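Local coordinates for protein phosphotransferase system, HPr-related proteins (Thermoanaerobacter tengcongensis, PDB 3LFG) that probably acts as the general, non-sugar-specific phosphocarrier of the phosphoenolpyruvate-dependent sugar phosphotransferase system, at residues 4-9 with 61-66. Residues are numbered along the deposited sequence; the frame is centred on the assembly and turned at random.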
ATOM      1  N   VAL A   4       5.455   7.619  -3.919  1.00 17.25           N
ATOM      2  CA  VAL A   4       4.385   8.564  -3.658  1.00 16.33           C
ATOM      3  C   VAL A   4       4.063   8.518  -2.175  1.00 19.18           C
ATOM      4  O   VAL A   4       4.244   7.490  -1.534  1.00 18.42           O
ATOM      5  CB  VAL A   4       3.092   8.224  -4.434  1.00 16.18           C
ATOM      6  CG1 VAL A   4       3.335   8.251  -5.944  1.00 25.99           C
ATOM      7  CG2 VAL A   4       2.503   6.889  -3.977  1.00 17.26           C
ATOM      8  N   THR A   5       3.587   9.637  -1.642  1.00 17.32           N
ATOM      9  CA  THR A   5       3.147   9.711  -0.253  1.00 14.22           C
ATOM     10  C   THR A   5       1.646   9.895  -0.283  1.00 15.08           C
ATOM     11  O   THR A   5       1.125  10.685  -1.080  1.00 20.32           O
ATOM     12  CB  THR A   5       3.804  10.900   0.465  1.00 22.60           C
ATOM     13  OG1 THR A   5       5.224  10.701   0.509  1.00 27.15           O
ATOM     14  CG2 THR A   5       3.282  11.029   1.873  1.00 24.61           C
ATOM     15  N   ILE A   6       0.936   9.156   0.565  1.00 13.56           N
ATOM     16  CA  ILE A   6      -0.516   9.143   0.470  1.00 13.59           C
ATOM     17  C   ILE A   6      -1.145   8.795   1.798  1.00 15.92           C
ATOM     18  O   ILE A   6      -0.620   7.963   2.545  1.00 14.35           O
ATOM     19  CB  ILE A   6      -0.994   8.156  -0.637  1.00 15.35           C
ATOM     20  CG1 ILE A   6      -2.502   8.284  -0.863  1.00 15.65           C
ATOM     21  CG2 ILE A   6      -0.582   6.720  -0.307  1.00 15.71           C
ATOM     22  CD1 ILE A   6      -2.989   7.532  -2.084  1.00 17.68           C
ATOM     23  N   GLU A   7      -2.257   9.466   2.089  1.00 17.65           N
ATOM     24  CA  GLU A   7      -3.035   9.205   3.295  1.00 13.90           C
ATOM     25  C   GLU A   7      -3.966   8.021   3.067  1.00 15.94           C
ATOM     26  O   GLU A   7      -4.629   7.925   2.028  1.00 15.75           O
ATOM     27  CB  GLU A   7      -3.852  10.451   3.661  1.00 14.34           C
ATOM     28  CG  GLU A   7      -4.609  10.306   4.961  1.00 18.85           C
ATOM     29  CD  GLU A   7      -5.399  11.555   5.337  1.00 18.73           C
ATOM     30  OE1 GLU A   7      -5.149  12.639   4.764  1.00 26.23           O
ATOM     31  OE2 GLU A   7      -6.288  11.439   6.201  1.00 19.00           O
ATOM     32  N   ILE A   8      -3.990   7.104   4.032  1.00 13.08           N
ATOM     33  CA  ILE A   8      -4.935   5.993   4.015  1.00 13.24           C
ATOM     34  C   ILE A   8      -6.204   6.446   4.717  1.00 16.89           C
ATOM     35  O   ILE A   8      -6.186   6.726   5.910  1.00 14.24           O
ATOM     36  CB  ILE A   8      -4.325   4.747   4.716  1.00 10.98           C
ATOM     37  CG1 ILE A   8      -2.936   4.436   4.130  1.00 12.75           C
ATOM     38  CG2 ILE A   8      -5.254   3.571   4.599  1.00 14.58           C
ATOM     39  CD1 ILE A   8      -2.926   4.202   2.633  1.00 13.24           C
ATOM     40  N   LYS A   9      -7.305   6.547   3.977  1.00 13.24           N
ATOM     41  CA  LYS A   9      -8.477   7.259   4.486  1.00 14.42           C
ATOM     42  C   LYS A   9      -9.676   6.388   4.841  1.00 15.54           C
ATOM     43  O   LYS A   9     -10.690   6.895   5.352  1.00 15.88           O
ATOM     44  CB  LYS A   9      -8.919   8.332   3.485  1.00 13.52           C
ATOM     45  CG  LYS A   9      -7.881   9.391   3.217  1.00 13.65           C
ATOM     46  CD  LYS A   9      -8.455  10.473   2.294  1.00 17.12           C
ATOM     47  CE  LYS A   9      -7.412  11.519   1.947  1.00 22.50           C
ATOM     48  NZ  LYS A   9      -8.038  12.693   1.248  1.00 28.42           N
ATOM     49  N   VAL A  61       1.431   7.220   4.513  1.00 14.19           N
ATOM     50  CA  VAL A  61       2.520   6.298   4.219  1.00 14.24           C
ATOM     51  C   VAL A  61       3.221   6.670   2.931  1.00 14.39           C
ATOM     52  O   VAL A  61       2.674   7.381   2.086  1.00 16.19           O
ATOM     53  CB  VAL A  61       2.051   4.828   4.095  1.00 15.52           C
ATOM     54  CG1 VAL A  61       1.426   4.344   5.394  1.00 19.44           C
ATOM     55  CG2 VAL A  61       1.076   4.658   2.923  1.00 14.06           C
ATOM     56  N   LYS A  62       4.442   6.171   2.788  1.00 14.35           N
ATOM     57  CA  LYS A  62       5.185   6.347   1.556  1.00 17.23           C
ATOM     58  C   LYS A  62       5.216   5.004   0.843  1.00 17.31           C
ATOM     59  O   LYS A  62       5.686   4.009   1.402  1.00 17.71           O
ATOM     60  CB  LYS A  62       6.604   6.852   1.856  1.00 21.16           C
ATOM     61  CG  LYS A  62       7.522   6.951   0.629  1.00 23.22           C
ATOM     62  CD  LYS A  62       8.908   7.434   1.031  1.00 26.63           C
ATOM     63  CE  LYS A  62       9.937   7.136  -0.051  1.00 33.51           C
ATOM     64  NZ  LYS A  62      11.323   7.165   0.494  1.00 41.68           N
ATOM     65  N   LEU A  63       4.696   4.978  -0.382  1.00 14.90           N
ATOM     66  CA  LEU A  63       4.753   3.800  -1.223  1.00 13.30           C
ATOM     67  C   LEU A  63       5.897   3.966  -2.191  1.00 14.08           C
ATOM     68  O   LEU A  63       6.123   5.054  -2.713  1.00 16.89           O
ATOM     69  CB  LEU A  63       3.482   3.652  -2.045  1.00 15.33           C
ATOM     70  CG  LEU A  63       2.157   3.593  -1.304  1.00 14.96           C
ATOM     71  CD1 LEU A  63       1.026   3.519  -2.339  1.00 17.28           C
ATOM     72  CD2 LEU A  63       2.162   2.406  -0.364  1.00 16.58           C
ATOM     73  N   SER A  64       6.616   2.884  -2.451  1.00 13.95           N
ATOM     74  CA  SER A  64       7.662   2.959  -3.456  1.00 14.50           C
ATOM     75  C   SER A  64       7.740   1.634  -4.192  1.00 15.42           C
ATOM     76  O   SER A  64       7.448   0.583  -3.622  1.00 18.09           O
ATOM     77  CB  SER A  64       8.991   3.317  -2.801  1.00 16.77           C
ATOM     78  OG  SER A  64       9.396   2.326  -1.885  1.00 24.43           O
ATOM     79  N   ALA A  65       8.107   1.692  -5.467  1.00 14.76           N
ATOM     80  CA  ALA A  65       8.221   0.500  -6.294  1.00 14.61           C
ATOM     81  C   ALA A  65       9.452   0.577  -7.188  1.00 15.61           C
ATOM     82  O   ALA A  65       9.799   1.641  -7.698  1.00 16.11           O
ATOM     83  CB  ALA A  65       6.970   0.314  -7.145  1.00 16.74           C
ATOM     84  N   GLU A  66      10.122  -0.560  -7.350  1.00 15.59           N
ATOM     85  CA  GLU A  66      11.308  -0.633  -8.187  1.00 15.94           C
ATOM     86  C   GLU A  66      11.212  -1.853  -9.082  1.00 19.60           C
ATOM     87  O   GLU A  66      11.166  -2.989  -8.604  1.00 18.55           O
ATOM     88  CB  GLU A  66      12.569  -0.717  -7.335  1.00 19.64           C
ATOM     89  CG  GLU A  66      13.846  -0.829  -8.164  1.00 30.67           C
ATOM     90  CD  GLU A  66      15.079  -1.011  -7.306  1.00 41.86           C
ATOM     91  OE1 GLU A  66      14.930  -1.316  -6.104  1.00 50.06           O
ATOM     92  OE2 GLU A  66      16.202  -0.851  -7.830  1.00 50.66           O
TER
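In the four-stranded antiparallel sheet of the HPr open-faced beta-sandwich, edge strand 2-7 pairs with strand 60-66, and residues 4-6 run against 61-63 in strict alternation. Val4 with Leu63 and Ile6 with Val61 are hydrogen-bonded pairs, and Thr5 with Lys62 is the non-hydrogen-bonded pair between them. Leu63 N meets Val4 O at 2.8 Å, and Val4 N returns a bond of 2.9 Å to Leu63 O. The second pair is closed by Ile6 N to Val61 O and by Val61 N to Ile6 O. At the non-hydrogen-bonded pair both alpha carbons make CA-H...O contacts, Thr5 CA lying 3.3 Å from Val61 O and Lys62 CA facing Val4 O.

Val4, Ile6, Val61 and Leu63 share the apolar face. With CG1 anti to the carbonyl carbon (chi1 -61°), Val4 presents its other branch across the strands, and CG2 lies 3.9 Å from Leu63 CB. Leu63 CD1 faces the gap between Val4 and Ile6, touching Val4 CG2 and lying 4.1 Å from Ile6 CG2. Beyond the paired residues, Ile8 bends back through its side chain (chi1 -52°, chi2 -57°), which brings CD1 to 4.0 Å from Val61 CG2 and extends the apolar row. Thr5 and Lys62 stand on the reverse face, where the extended lysine leads away from the strand pair.

Helix 70-82 covers the apolar face, Ile74 and Val78 meeting Val4 while Ile81 meets Ile6 and Ile8. On its other edge strand 60-66 continues the sheet into strand 32-37, whose Val35 packs on both Val61 and Leu63.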